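Local coordinates for dienelactone hydrolase (Anabaena variabilis, PDB 2O2G), which probably acts as a hydrolase of the dienelactone hydrolase family, built on the alpha/beta-hydrolase fold, at residues E12-V17 / K25-I30; V38-G43 / G117-S122; I70-Q75 / G92-R97; A128-A133 / P153-H158; A141-G146 / P162-V167. One frame throughout, in Å; residues are numbered along the deposited sequence.

Overall arrangement
From the N terminus, contact 1 closes first, pairing strands 12-19 and 22-29 as a hairpin at one end of the sheet. Contact 2 then brings strand 115-121 back beside strand 36-41 at the sheet's centre. Contact 3 falls within that long loop and ties the turn after strand 66-70 to helix 91-107; it meets contact 1 through K25 O and D71 N, and contact 2 through H42 NE2 and L72 N. Contacts 4 and 5 come later and cross, their segments alternating along the chain: 128-133 with 153-158 joins a helix to a loop, and 141-146 with 162-167 continues the parallel sheet. Contacts 2 and 5 share the sulfate ion.

Contact 1 (E12-V17 / K25-I30); sequences EYAVSV and KGNLVI. With EDO (1,2-ethanediol), chain D.
A beta hairpin of strands 12-19 and 22-29 begins the sheet here, with Y13 opposite L28 and V15 opposite G26 as antiparallel hydrogen-bonded pairs. Y13 N gives its hydrogen to L28 O at 2.8 Å, and L28 N returns a nearly straight bond (173°) to Y13 O. In the next hydrogen-bonded pair V15 N reaches G26 O at 2.9 Å from above the carbonyl plane, while G26 N meets V15 O at 3.0 Å. O1 of a 1,2-ethanediol, probably from the crystallisation liquor, also donates to V15 O. V15 holds CG2 between its own N and carbonyl carbon (CG1 at chi1 -55°), which lays CG2 on G26 C at 3.7 Å, where a side chain on the glycine would collide. Its other branch, CG1, packs on L28 CB at 3.9 Å, and beyond it V15 meets L68 and W104. On the opposite face E12 CG rests on V29 CG2, 3.9 Å away, before its carboxylate turns to a salt bridge with R54. The Y13 ring has L28 O at its edge, in plane, and leads off to a hydroxyl bond with Q11. Hydrogen-bonded pairs alternating with non-hydrogen-bonded ones form the ladder of an antiparallel beta hairpin, here the outer edge of the mixed sheet.

Contact 2 (V38-G43 / G117-S122); sequences VLFAHG and GYFGAS. With SO4 (sulfate ion), chain B.
F40 and F119 meet on one face of the central sheet of the alpha/beta-hydrolase fold, from neighbouring parallel strands 36-41 and 115-121. F119 CB sits over one face of the F40 ring, offset toward its rim, and F119 CD1 comes within 3.5 Å of F40 CD2, the ring planes 40° apart. With CG anti to its own backbone nitrogen (chi1 -178°), F119 sends its ring obliquely past F40. F119 CB also lies 3.7 Å from V38 CG1. Reducing F119 to an alanine would probably leave the F40 ring without its aromatic neighbour and open a gap toward V143 and R145. On the other face, L39 and Y118 run side by side, L39 CD2 at 3.9 Å from Y118 CE1, and Y118 OH is bonded to T102. Between the two layers the backbones are laddered together: L39 N to G117 O, F119 N to L39 O, A41 N to F119 O and A121 N to A41 O at 2.8 Å. This ladder leads strand 115-121 into S122, whose positive phi is consistent with a nucleophile elbow. At the end of strand 36-41, H42 accepts a bond from L72 N at NE2, while its ND1 donates to G43 O at 2.8 Å. S46, S50, R52 and R145 also bond the sulfate, probably from the crystallisation liquor, to whose O1 G43 N points almost straight (172°) at 2.9 Å.

Contact 3 (I70-Q75 / G92-R97); sequences IDLLTQ and GLLASR
R97 and L72 slide past each other in opposite directions, the arginine chain running along the leucine's backbone carbonyl. R97 CB lies 3.9 Å from L72 CD2, CG passes 3.3 Å from L72 O, and the bend at chi2 (-71°) turns the rest of the chain so that NH1 reaches the same oxygen at 2.9 Å. The bond lies in the carbonyl plane and close to the guanidinium plane, with an N-H...O angle of 149°. One face of the guanidinium is covered near its rim by L93 CD1, 3.6 Å above the plane. L73 crosses the arginine at about a right angle, CD2 at 4.1 Å from NH1, and meets L94 CD2 obliquely at 4.1 Å. That same L94 methyl also touches L72 CB at 4.0 Å, so that one methyl packs on both leucines. NH1 forms a salt bridge with E77 as well, whose OE1 accepts from T74 N, the N-cap residue of helix 75-84. A methionine in place of R97 would probably leave L72 O without this donor and the E77 carboxylate without its positive partner. From the helix, L94 goes on to A127 of helix 123-134. The contact thus packs the loop after strand 66-70 on helix 91-107, within the beta-alpha-beta crossover that leads to strand 115-121 in an alpha/beta hydrolase.

Contact 4 (A128-A133 / P153-H158); sequences ALVAAA and PSALPH
A155 fills the tight part of this contact, its CB set on V130 of helix 123-134 at 3.8 Å from V130 CA and 4.0 Å from V130 CG2. V130 offers this branch because CG2 stands beside its backbone nitrogen while CG1 is anti to it (chi1 175°), leaving CG1 to A95 of helix 91-107. Deeper in, L129 CD1 and L156 CD2 touch obliquely at 3.9 Å; L156 then passes to A181 and Q184 of helix 172-184, bridging two helices. A133, one turn beyond L129, lays its CB at 3.8 Å from A155 O. The solvent side is looser. There A133 CB meets H158 only through CB, at 4.1 Å, and the imidazole leads away from the helix. The ring is held within its own segment instead: ND1 gives a hydrogen to S154 O at 3.1 Å, with the oxygen close to the ring plane. H158 N also bonds A155 O at 3.0 Å, part of the short 3-10 turn 156-158. Apart from these local bonds the seam is made of methyl groups and small residues. It joins the helix that follows strand 115-121 and its probable nucleophile elbow to the long loop before strand 163-168, both elements of the alpha/beta-hydrolase fold.

Contact 5 (A141-G146 / P162-V167); sequences AVVSRG and PTLLIV. With SO4 (sulfate ion), chain B.
V143 holds CG1 anti to its backbone nitrogen (chi1 174°) while I166 turns CG1 beside its own (chi1 -59°), and the two chains cross with V143 CG1 at 3.6 Å from I166 CD1. The other V143 branch, CG2, lies side by side with L164, 4.2 Å from its CB. On the opposite face S144 CB meets L165 CD2 at 3.7 Å, and L165 continues onto N178 and L182 of helix 172-184, whereas L164 and V143 are covered by W217 and F218 of helix 206-221. The layers therefore sit either side of two neighbouring parallel strands, 139-145 and 163-168, in the sandwiched sheet of the alpha/beta-hydrolase fold. Their backbones alternate as donors: V142 N to P162 O, L164 N to V142 O, S144 N to L164 O and I166 N to S144 O at 2.8 Å, the last nearly along the C=O axis. The ladder ends with G146 N on I166 O at 2.7 Å, where the glycine takes a positive phi of 56°. R145, bent at chi2 and chi3, leaves the sheet past F119 and A121 and presents two nitrogens to the sulfate: NH1 to O3 at 3.0 Å, in the guanidinium plane, and NH2 to O4 at 3.0 Å. R145 NH2 also bonds S122 OG, less certainly, since that serine has two conformers.

Contact 1 (E12-V17 / K25-I30)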
# COMPACT_ATOMS: atom_id res chain seq x y z
N GLU A 12 -9.24 12.14 -11.89
CA GLU A 12 -8.21 11.12 -11.91
C GLU A 12 -7.14 11.60 -12.92
O GLU A 12 -7.47 11.93 -14.05
CB GLU A 12 -8.90 9.85 -12.37
CG GLU A 12 -8.31 8.60 -11.95
CD GLU A 12 -9.08 7.40 -12.47
OE1 GLU A 12 -10.34 7.31 -12.34
OE2 GLU A 12 -8.39 6.56 -13.04
N TYR A 13 -5.91 11.71 -12.46
CA TYR A 13 -4.80 12.16 -13.28
C TYR A 13 -3.86 11.03 -13.61
O TYR A 13 -3.33 10.38 -12.71
CB TYR A 13 -4.01 13.28 -12.60
CG TYR A 13 -4.76 14.57 -12.60
CD1 TYR A 13 -5.74 14.83 -11.65
CD2 TYR A 13 -4.52 15.52 -13.56
CE1 TYR A 13 -6.46 16.04 -11.71
CE2 TYR A 13 -5.21 16.69 -13.61
CZ TYR A 13 -6.18 16.95 -12.69
OH TYR A 13 -6.84 18.16 -12.80
N ALA A 14 -3.56 10.89 -14.89
CA ALA A 14 -2.58 9.91 -15.38
C ALA A 14 -1.20 10.55 -15.25
O ALA A 14 -0.85 11.42 -16.04
CB ALA A 14 -2.88 9.57 -16.84
N VAL A 15 -0.43 10.13 -14.24
CA VAL A 15 0.88 10.70 -13.99
C VAL A 15 2.04 9.76 -14.36
O VAL A 15 1.86 8.55 -14.44
CB VAL A 15 0.99 11.14 -12.51
CG1 VAL A 15 -0.15 12.09 -12.18
CG2 VAL A 15 0.94 9.94 -11.53
N SER A 16 3.21 10.35 -14.63
CA SER A 16 4.44 9.62 -14.85
C SER A 16 5.33 9.93 -13.64
O SER A 16 5.73 11.07 -13.44
CB SER A 16 5.13 10.04 -16.14
OG SER A 16 6.22 9.16 -16.40
N VAL A 17 5.56 8.92 -12.82
CA VAL A 17 6.34 8.99 -11.58
C VAL A 17 7.80 8.55 -11.86
O VAL A 17 8.08 7.39 -12.14
CB VAL A 17 5.72 8.08 -10.52
CG1 VAL A 17 6.56 8.07 -9.20
CG2 VAL A 17 4.26 8.45 -10.23
N LYS A 25 3.89 4.38 -14.24
CA LYS A 25 2.59 4.95 -14.51
C LYS A 25 1.79 4.98 -13.22
O LYS A 25 1.81 4.06 -12.38
CB LYS A 25 1.86 4.18 -15.60
CG LYS A 25 2.61 4.23 -16.95
CD LYS A 25 1.84 3.68 -18.12
CE LYS A 25 1.90 2.21 -18.28
NZ LYS A 25 1.32 1.81 -19.60
N GLY A 26 1.05 6.06 -13.08
CA GLY A 26 0.26 6.25 -11.90
C GLY A 26 -1.07 6.89 -12.17
O GLY A 26 -1.26 7.54 -13.19
N ASN A 27 -1.97 6.71 -11.21
CA ASN A 27 -3.27 7.33 -11.30
C ASN A 27 -3.42 8.08 -9.95
O ASN A 27 -3.48 7.47 -8.86
CB ASN A 27 -4.37 6.29 -11.66
CG ASN A 27 -4.22 5.64 -13.11
OD1 ASN A 27 -3.66 6.22 -14.07
ND2 ASN A 27 -4.79 4.44 -13.27
N LEU A 28 -3.40 9.43 -10.06
CA LEU A 28 -3.46 10.32 -8.91
C LEU A 28 -4.81 10.98 -8.78
O LEU A 28 -5.32 11.57 -9.74
CB LEU A 28 -2.40 11.42 -9.06
CG LEU A 28 -2.22 12.49 -7.98
CD1 LEU A 28 -1.71 11.96 -6.63
CD2 LEU A 28 -1.26 13.54 -8.55
N VAL A 29 -5.39 10.86 -7.60
CA VAL A 29 -6.65 11.57 -7.30
C VAL A 29 -6.46 12.36 -6.01
O VAL A 29 -6.02 11.80 -5.03
CB VAL A 29 -7.83 10.60 -7.06
CG1 VAL A 29 -9.08 11.38 -6.69
CG2 VAL A 29 -8.10 9.75 -8.27
N ILE A 30 -6.82 13.65 -6.00
CA ILE A 30 -6.65 14.47 -4.79
C ILE A 30 -7.94 15.21 -4.50
O ILE A 30 -8.20 16.25 -5.13
CB ILE A 30 -5.54 15.55 -4.96
CG1 ILE A 30 -4.20 14.91 -5.28
CG2 ILE A 30 -5.40 16.37 -3.63
CD1 ILE A 30 -3.11 15.88 -5.69
C1 EDO D . -0.27 6.57 -17.39
O1 EDO D . -0.10 7.11 -16.06
C2 EDO D . 0.21 7.48 -18.51
O2 EDO D . 1.33 8.30 -18.10

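Contact 2 (V38-G43 / G117-S122)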
# COMPACT_ATOMS: atom_id res chain seq x y z
N VAL A 38 -2.65 8.24 0.20
CA VAL A 38 -2.36 6.83 0.31
C VAL A 38 -1.74 6.29 -0.98
O VAL A 38 -2.36 6.27 -2.05
CB VAL A 38 -3.64 6.07 0.63
CG1 VAL A 38 -3.36 4.57 0.74
CG2 VAL A 38 -4.26 6.64 1.91
N LEU A 39 -0.49 5.85 -0.86
CA LEU A 39 0.22 5.23 -1.94
C LEU A 39 -0.02 3.72 -1.87
O LEU A 39 0.23 3.09 -0.82
CB LEU A 39 1.69 5.57 -1.86
CG LEU A 39 2.64 5.05 -2.96
CD1 LEU A 39 2.37 5.51 -4.37
CD2 LEU A 39 4.01 5.50 -2.59
N PHE A 40 -0.50 3.14 -2.97
CA PHE A 40 -0.82 1.70 -3.04
C PHE A 40 0.28 0.83 -3.64
O PHE A 40 0.76 1.15 -4.69
CB PHE A 40 -2.05 1.48 -3.92
CG PHE A 40 -3.32 1.84 -3.27
CD1 PHE A 40 -3.65 3.16 -3.06
CD2 PHE A 40 -4.24 0.85 -2.91
CE1 PHE A 40 -4.85 3.49 -2.47
CE2 PHE A 40 -5.44 1.19 -2.34
CZ PHE A 40 -5.74 2.51 -2.10
N ALA A 41 0.70 -0.21 -2.93
CA ALA A 41 1.64 -1.22 -3.41
C ALA A 41 0.77 -2.39 -3.80
O ALA A 41 0.16 -3.01 -2.94
CB ALA A 41 2.60 -1.64 -2.31
N HIS A 42 0.69 -2.68 -5.09
CA HIS A 42 -0.15 -3.75 -5.60
C HIS A 42 0.54 -5.08 -5.36
O HIS A 42 1.74 -5.12 -5.02
CB HIS A 42 -0.47 -3.52 -7.11
CG HIS A 42 0.75 -3.47 -8.00
ND1 HIS A 42 1.53 -4.57 -8.27
CD2 HIS A 42 1.32 -2.44 -8.68
CE1 HIS A 42 2.53 -4.22 -9.06
NE2 HIS A 42 2.41 -2.93 -9.34
N GLY A 43 -0.21 -6.16 -5.47
CA GLY A 43 0.39 -7.51 -5.31
C GLY A 43 1.14 -7.96 -6.54
O GLY A 43 1.07 -7.29 -7.60
N GLY A 117 0.76 7.80 3.40
CA GLY A 117 0.47 6.51 4.02
C GLY A 117 0.59 5.43 2.94
O GLY A 117 0.44 5.71 1.76
N TYR A 118 0.80 4.18 3.35
CA TYR A 118 0.90 3.10 2.39
C TYR A 118 -0.21 2.06 2.57
O TYR A 118 -0.60 1.72 3.74
CB TYR A 118 2.23 2.33 2.51
CG TYR A 118 3.54 3.05 2.22
CD1 TYR A 118 3.63 4.14 1.37
CD2 TYR A 118 4.71 2.54 2.73
CE1 TYR A 118 4.86 4.73 1.11
CE2 TYR A 118 5.94 3.10 2.46
CZ TYR A 118 6.02 4.18 1.65
OH TYR A 118 7.28 4.70 1.44
N PHE A 119 -0.73 1.61 1.44
CA PHE A 119 -1.70 0.50 1.42
C PHE A 119 -1.04 -0.56 0.60
O PHE A 119 -0.96 -0.42 -0.62
CB PHE A 119 -3.07 0.90 0.87
CG PHE A 119 -4.07 -0.25 0.90
CD1 PHE A 119 -4.09 -1.22 -0.10
CD2 PHE A 119 -4.97 -0.38 1.94
CE1 PHE A 119 -5.02 -2.30 -0.05
CE2 PHE A 119 -5.88 -1.47 2.01
CZ PHE A 119 -5.90 -2.42 1.03
N GLY A 120 -0.56 -1.62 1.25
CA GLY A 120 0.13 -2.67 0.56
C GLY A 120 -0.74 -3.91 0.47
O GLY A 120 -1.20 -4.38 1.51
N ALA A 121 -0.92 -4.43 -0.74
CA ALA A 121 -1.78 -5.59 -0.98
C ALA A 121 -0.97 -6.86 -1.23
O ALA A 121 -0.05 -6.87 -2.09
CB ALA A 121 -2.68 -5.32 -2.17
N SER A 122 -1.31 -7.91 -0.50
CA SER A 122 -0.66 -9.21 -0.64
C SER A 122 0.87 -9.03 -0.56
O SER A 122 1.35 -8.54 0.44
CB SER A 122 -1.12 -9.88 -1.93
OG SER A 122 -2.53 -10.07 -1.90
S SO4 B . -3.97 -6.96 -5.72
O1 SO4 B . -3.05 -5.83 -5.79
O2 SO4 B . -4.19 -7.35 -7.08
O3 SO4 B . -5.22 -6.45 -5.21
O4 SO4 B . -3.46 -8.04 -4.90

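Contact 3 (I70-Q75 / G92-R97)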
# COMPACT_ATOMS: atom_id res chain seq x y z
N ILE A 70 -0.18 3.08 -8.33
CA ILE A 70 1.00 3.02 -9.19
C ILE A 70 1.40 1.62 -9.67
O ILE A 70 1.12 0.62 -9.02
CB ILE A 70 2.15 3.67 -8.39
CG1 ILE A 70 3.23 4.20 -9.32
CG2 ILE A 70 2.69 2.76 -7.26
CD1 ILE A 70 4.09 5.18 -8.64
N ASP A 71 2.04 1.55 -10.82
CA ASP A 71 2.64 0.32 -11.26
C ASP A 71 4.04 0.37 -10.66
O ASP A 71 4.81 1.30 -10.92
CB ASP A 71 2.73 0.25 -12.79
CG ASP A 71 1.38 -0.01 -13.46
OD1 ASP A 71 0.48 -0.59 -12.82
OD2 ASP A 71 1.26 0.35 -14.64
N LEU A 72 4.40 -0.63 -9.86
CA LEU A 72 5.74 -0.67 -9.31
C LEU A 72 6.77 -1.07 -10.35
O LEU A 72 7.97 -0.80 -10.16
CB LEU A 72 5.79 -1.58 -8.09
CG LEU A 72 5.03 -0.93 -6.91
CD1 LEU A 72 5.01 -1.89 -5.73
CD2 LEU A 72 5.63 0.38 -6.47
N LEU A 73 6.34 -1.71 -11.42
CA LEU A 73 7.25 -2.06 -12.48
C LEU A 73 6.95 -1.19 -13.70
O LEU A 73 5.81 -0.71 -13.87
CB LEU A 73 7.14 -3.52 -12.87
CG LEU A 73 7.32 -4.55 -11.76
CD1 LEU A 73 7.15 -5.95 -12.33
CD2 LEU A 73 8.66 -4.41 -11.10
N THR A 74 7.97 -1.00 -14.55
CA THR A 74 7.75 -0.26 -15.79
C THR A 74 6.96 -1.15 -16.71
O THR A 74 6.86 -2.36 -16.53
CB THR A 74 9.06 0.12 -16.55
OG1 THR A 74 9.72 -1.06 -16.98
CG2 THR A 74 9.97 0.96 -15.69
N GLN A 75 6.37 -0.52 -17.71
CA GLN A 75 5.63 -1.21 -18.74
C GLN A 75 6.50 -2.34 -19.40
O GLN A 75 6.07 -3.48 -19.61
CB GLN A 75 5.25 -0.15 -19.76
CG GLN A 75 4.54 -0.62 -20.99
CD GLN A 75 4.24 0.56 -21.91
OE1 GLN A 75 3.69 1.59 -21.49
NE2 GLN A 75 4.64 0.42 -23.16
N GLY A 92 13.02 -6.29 -2.45
CA GLY A 92 13.98 -5.19 -2.34
C GLY A 92 13.70 -4.16 -3.41
O GLY A 92 13.67 -2.95 -3.15
N LEU A 93 13.53 -4.65 -4.64
CA LEU A 93 13.22 -3.80 -5.76
C LEU A 93 11.87 -3.10 -5.55
O LEU A 93 11.77 -1.91 -5.68
CB LEU A 93 13.14 -4.62 -7.02
CG LEU A 93 12.84 -3.85 -8.31
CD1 LEU A 93 13.98 -2.93 -8.67
CD2 LEU A 93 12.62 -4.84 -9.43
N LEU A 94 10.85 -3.86 -5.19
CA LEU A 94 9.51 -3.28 -5.08
C LEU A 94 9.53 -2.20 -4.02
O LEU A 94 8.94 -1.15 -4.20
CB LEU A 94 8.45 -4.35 -4.77
CG LEU A 94 8.29 -5.47 -5.81
CD1 LEU A 94 7.40 -6.54 -5.19
CD2 LEU A 94 7.72 -4.93 -7.14
N ALA A 95 10.24 -2.44 -2.92
CA ALA A 95 10.30 -1.42 -1.86
C ALA A 95 11.05 -0.18 -2.32
O ALA A 95 10.70 0.96 -1.94
CB ALA A 95 10.94 -1.97 -0.61
N SER A 96 12.08 -0.38 -3.14
CA SER A 96 12.82 0.76 -3.62
C SER A 96 11.92 1.57 -4.53
O SER A 96 12.01 2.78 -4.56
CB SER A 96 14.09 0.37 -4.38
OG SER A 96 13.77 -0.12 -5.69
N ARG A 97 11.08 0.91 -5.30
CA ARG A 97 10.18 1.62 -6.20
C ARG A 97 9.17 2.43 -5.43
O ARG A 97 8.87 3.56 -5.77
CB ARG A 97 9.48 0.63 -7.16
CG ARG A 97 10.46 -0.07 -8.09
CD ARG A 97 10.96 0.94 -9.11
NE ARG A 97 12.01 0.44 -9.94
CZ ARG A 97 11.83 -0.38 -10.96
NH1 ARG A 97 10.63 -0.80 -11.29
NH2 ARG A 97 12.88 -0.78 -11.64

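Contact 4 (A128-A133 / P153-H158)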
# COMPACT_ATOMS: atom_id res chain seq x y z
N ALA A 128 5.76 -2.51 1.43
CA ALA A 128 5.34 -1.30 2.10
C ALA A 128 6.07 -1.13 3.42
O ALA A 128 6.50 -0.01 3.73
CB ALA A 128 3.85 -1.32 2.36
N LEU A 129 6.18 -2.22 4.19
CA LEU A 129 6.86 -2.14 5.47
C LEU A 129 8.34 -1.90 5.29
O LEU A 129 8.93 -1.17 6.07
CB LEU A 129 6.61 -3.38 6.34
CG LEU A 129 5.13 -3.43 6.74
CD1 LEU A 129 4.73 -4.83 7.10
CD2 LEU A 129 4.80 -2.45 7.88
N VAL A 130 8.95 -2.51 4.27
CA VAL A 130 10.39 -2.30 4.04
C VAL A 130 10.65 -0.84 3.65
O VAL A 130 11.60 -0.22 4.12
CB VAL A 130 10.99 -3.28 3.00
CG1 VAL A 130 12.47 -2.95 2.70
CG2 VAL A 130 10.88 -4.71 3.49
N ALA A 131 9.79 -0.29 2.79
CA ALA A 131 9.88 1.10 2.39
C ALA A 131 9.66 2.09 3.56
O ALA A 131 10.37 3.09 3.68
CB ALA A 131 8.87 1.38 1.26
N ALA A 132 8.67 1.80 4.40
CA ALA A 132 8.34 2.65 5.55
C ALA A 132 9.53 2.79 6.50
O ALA A 132 9.78 3.88 7.03
CB ALA A 132 7.11 2.08 6.27
N ALA A 133 10.26 1.70 6.71
CA ALA A 133 11.46 1.70 7.55
C ALA A 133 12.57 2.58 6.96
O ALA A 133 13.40 3.07 7.72
CB ALA A 133 11.94 0.32 7.74
N PRO A 153 11.78 -9.32 8.14
CA PRO A 153 12.03 -9.18 9.57
C PRO A 153 13.02 -8.12 9.98
O PRO A 153 12.94 -7.65 11.11
CB PRO A 153 12.57 -10.57 9.95
CG PRO A 153 13.25 -11.05 8.73
CD PRO A 153 12.35 -10.59 7.62
N SER A 154 13.96 -7.76 9.11
CA SER A 154 14.94 -6.71 9.46
C SER A 154 14.27 -5.34 9.47
O SER A 154 14.63 -4.48 10.27
CB SER A 154 16.13 -6.74 8.52
OG SER A 154 15.68 -6.65 7.18
N ALA A 155 13.31 -5.14 8.58
CA ALA A 155 12.58 -3.88 8.54
C ALA A 155 11.60 -3.70 9.66
O ALA A 155 11.39 -2.57 10.12
CB ALA A 155 11.82 -3.75 7.22
N LEU A 156 10.96 -4.79 10.10
CA LEU A 156 9.84 -4.66 11.04
C LEU A 156 10.07 -3.80 12.30
O LEU A 156 9.31 -2.85 12.52
CB LEU A 156 9.28 -6.03 11.44
CG LEU A 156 8.52 -6.79 10.35
CD1 LEU A 156 8.12 -8.16 10.93
CD2 LEU A 156 7.32 -6.01 9.82
N PRO A 157 11.11 -4.11 13.09
CA PRO A 157 11.34 -3.27 14.28
C PRO A 157 11.77 -1.80 14.03
O PRO A 157 11.80 -1.01 15.00
CB PRO A 157 12.42 -4.03 15.06
CG PRO A 157 13.11 -4.87 14.05
CD PRO A 157 12.10 -5.21 12.99
N HIS A 158 12.08 -1.43 12.78
CA HIS A 158 12.46 -0.08 12.46
C HIS A 158 11.30 0.74 11.95
O HIS A 158 11.40 1.97 11.86
CB HIS A 158 13.61 -0.07 11.45
CG HIS A 158 14.88 -0.61 12.02
ND1 HIS A 158 15.37 -1.86 11.70
CD2 HIS A 158 15.70 -0.12 12.98
CE1 HIS A 158 16.48 -2.08 12.38
NE2 HIS A 158 16.71 -1.04 13.17

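Contact 5 (A141-G146 / P162-V167)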
# COMPACT_ATOMS: atom_id res chain seq x y z
N ALA A 141 1.64 6.20 8.12
CA ALA A 141 0.74 5.07 8.36
C ALA A 141 0.91 4.01 7.30
O ALA A 141 1.26 4.29 6.16
CB ALA A 141 -0.76 5.53 8.42
N VAL A 142 0.66 2.77 7.70
CA VAL A 142 0.74 1.64 6.78
C VAL A 142 -0.41 0.67 7.09
O VAL A 142 -0.70 0.42 8.24
CB VAL A 142 2.08 0.86 6.88
CG1 VAL A 142 2.06 -0.42 5.99
CG2 VAL A 142 3.27 1.74 6.51
N VAL A 143 -1.05 0.17 6.04
CA VAL A 143 -2.07 -0.87 6.16
C VAL A 143 -1.58 -2.00 5.23
O VAL A 143 -1.22 -1.75 4.07
CB VAL A 143 -3.45 -0.40 5.71
CG1 VAL A 143 -4.45 -1.57 5.72
CG2 VAL A 143 -3.95 0.71 6.58
N SER A 144 -1.53 -3.22 5.74
CA SER A 144 -1.13 -4.38 4.98
C SER A 144 -2.34 -5.29 4.83
O SER A 144 -2.90 -5.71 5.84
CB SER A 144 0.02 -5.11 5.65
OG SER A 144 0.15 -6.38 5.04
N ARG A 145 -2.78 -5.52 3.58
CA ARG A 145 -3.95 -6.38 3.31
C ARG A 145 -3.51 -7.77 2.90
O ARG A 145 -3.01 -7.98 1.78
CB ARG A 145 -4.83 -5.77 2.22
CG ARG A 145 -6.15 -6.52 1.96
CD ARG A 145 -6.51 -6.45 0.50
NE ARG A 145 -5.65 -7.35 -0.27
CZ ARG A 145 -5.56 -7.36 -1.59
NH1 ARG A 145 -6.17 -6.45 -2.33
NH2 ARG A 145 -4.76 -8.24 -2.17
N GLY A 146 -3.68 -8.72 3.81
CA GLY A 146 -3.31 -10.12 3.52
C GLY A 146 -1.87 -10.29 3.09
O GLY A 146 -1.59 -11.03 2.16
N PRO A 162 2.54 4.03 12.23
CA PRO A 162 1.47 3.17 12.79
C PRO A 162 0.91 2.21 11.72
O PRO A 162 0.39 2.65 10.67
CB PRO A 162 0.44 4.17 13.31
CG PRO A 162 1.32 5.37 13.70
CD PRO A 162 2.36 5.45 12.61
N THR A 163 0.94 0.93 12.05
CA THR A 163 0.66 -0.16 11.11
C THR A 163 -0.53 -1.06 11.50
O THR A 163 -0.61 -1.58 12.60
CB THR A 163 1.93 -1.07 11.03
OG1 THR A 163 3.03 -0.29 10.52
CG2 THR A 163 1.71 -2.29 10.19
N LEU A 164 -1.41 -1.25 10.53
CA LEU A 164 -2.57 -2.07 10.66
C LEU A 164 -2.43 -3.25 9.71
O LEU A 164 -2.38 -3.09 8.48
CB LEU A 164 -3.82 -1.26 10.27
CG LEU A 164 -5.12 -2.01 10.15
CD1 LEU A 164 -5.49 -2.70 11.44
CD2 LEU A 164 -6.20 -1.00 9.70
N LEU A 165 -2.37 -4.43 10.29
CA LEU A 165 -2.31 -5.67 9.54
C LEU A 165 -3.76 -6.24 9.43
O LEU A 165 -4.46 -6.41 10.43
CB LEU A 165 -1.36 -6.63 10.24
CG LEU A 165 0.09 -6.18 10.48
CD1 LEU A 165 0.89 -7.28 11.16
CD2 LEU A 165 0.78 -5.81 9.20
N ILE A 166 -4.22 -6.49 8.22
CA ILE A 166 -5.55 -7.02 8.01
C ILE A 166 -5.41 -8.36 7.35
O ILE A 166 -4.74 -8.45 6.30
CB ILE A 166 -6.43 -6.12 7.07
CG1 ILE A 166 -6.60 -4.69 7.60
CG2 ILE A 166 -7.84 -6.73 6.92
CD1 ILE A 166 -7.23 -3.68 6.57
N VAL A 167 -6.09 -9.36 7.88
CA VAL A 167 -6.07 -10.69 7.27
C VAL A 167 -7.46 -11.30 7.22
O VAL A 167 -8.33 -10.98 8.01
CB VAL A 167 -5.11 -11.65 8.05
CG1 VAL A 167 -3.74 -11.03 8.17
CG2 VAL A 167 -5.61 -11.89 9.46
S SO4 B . -3.97 -6.96 -5.72
O1 SO4 B . -3.05 -5.83 -5.79
O2 SO4 B . -4.19 -7.35 -7.08
O3 SO4 B . -5.22 -6.45 -5.21
O4 SO4 B . -3.46 -8.04 -4.90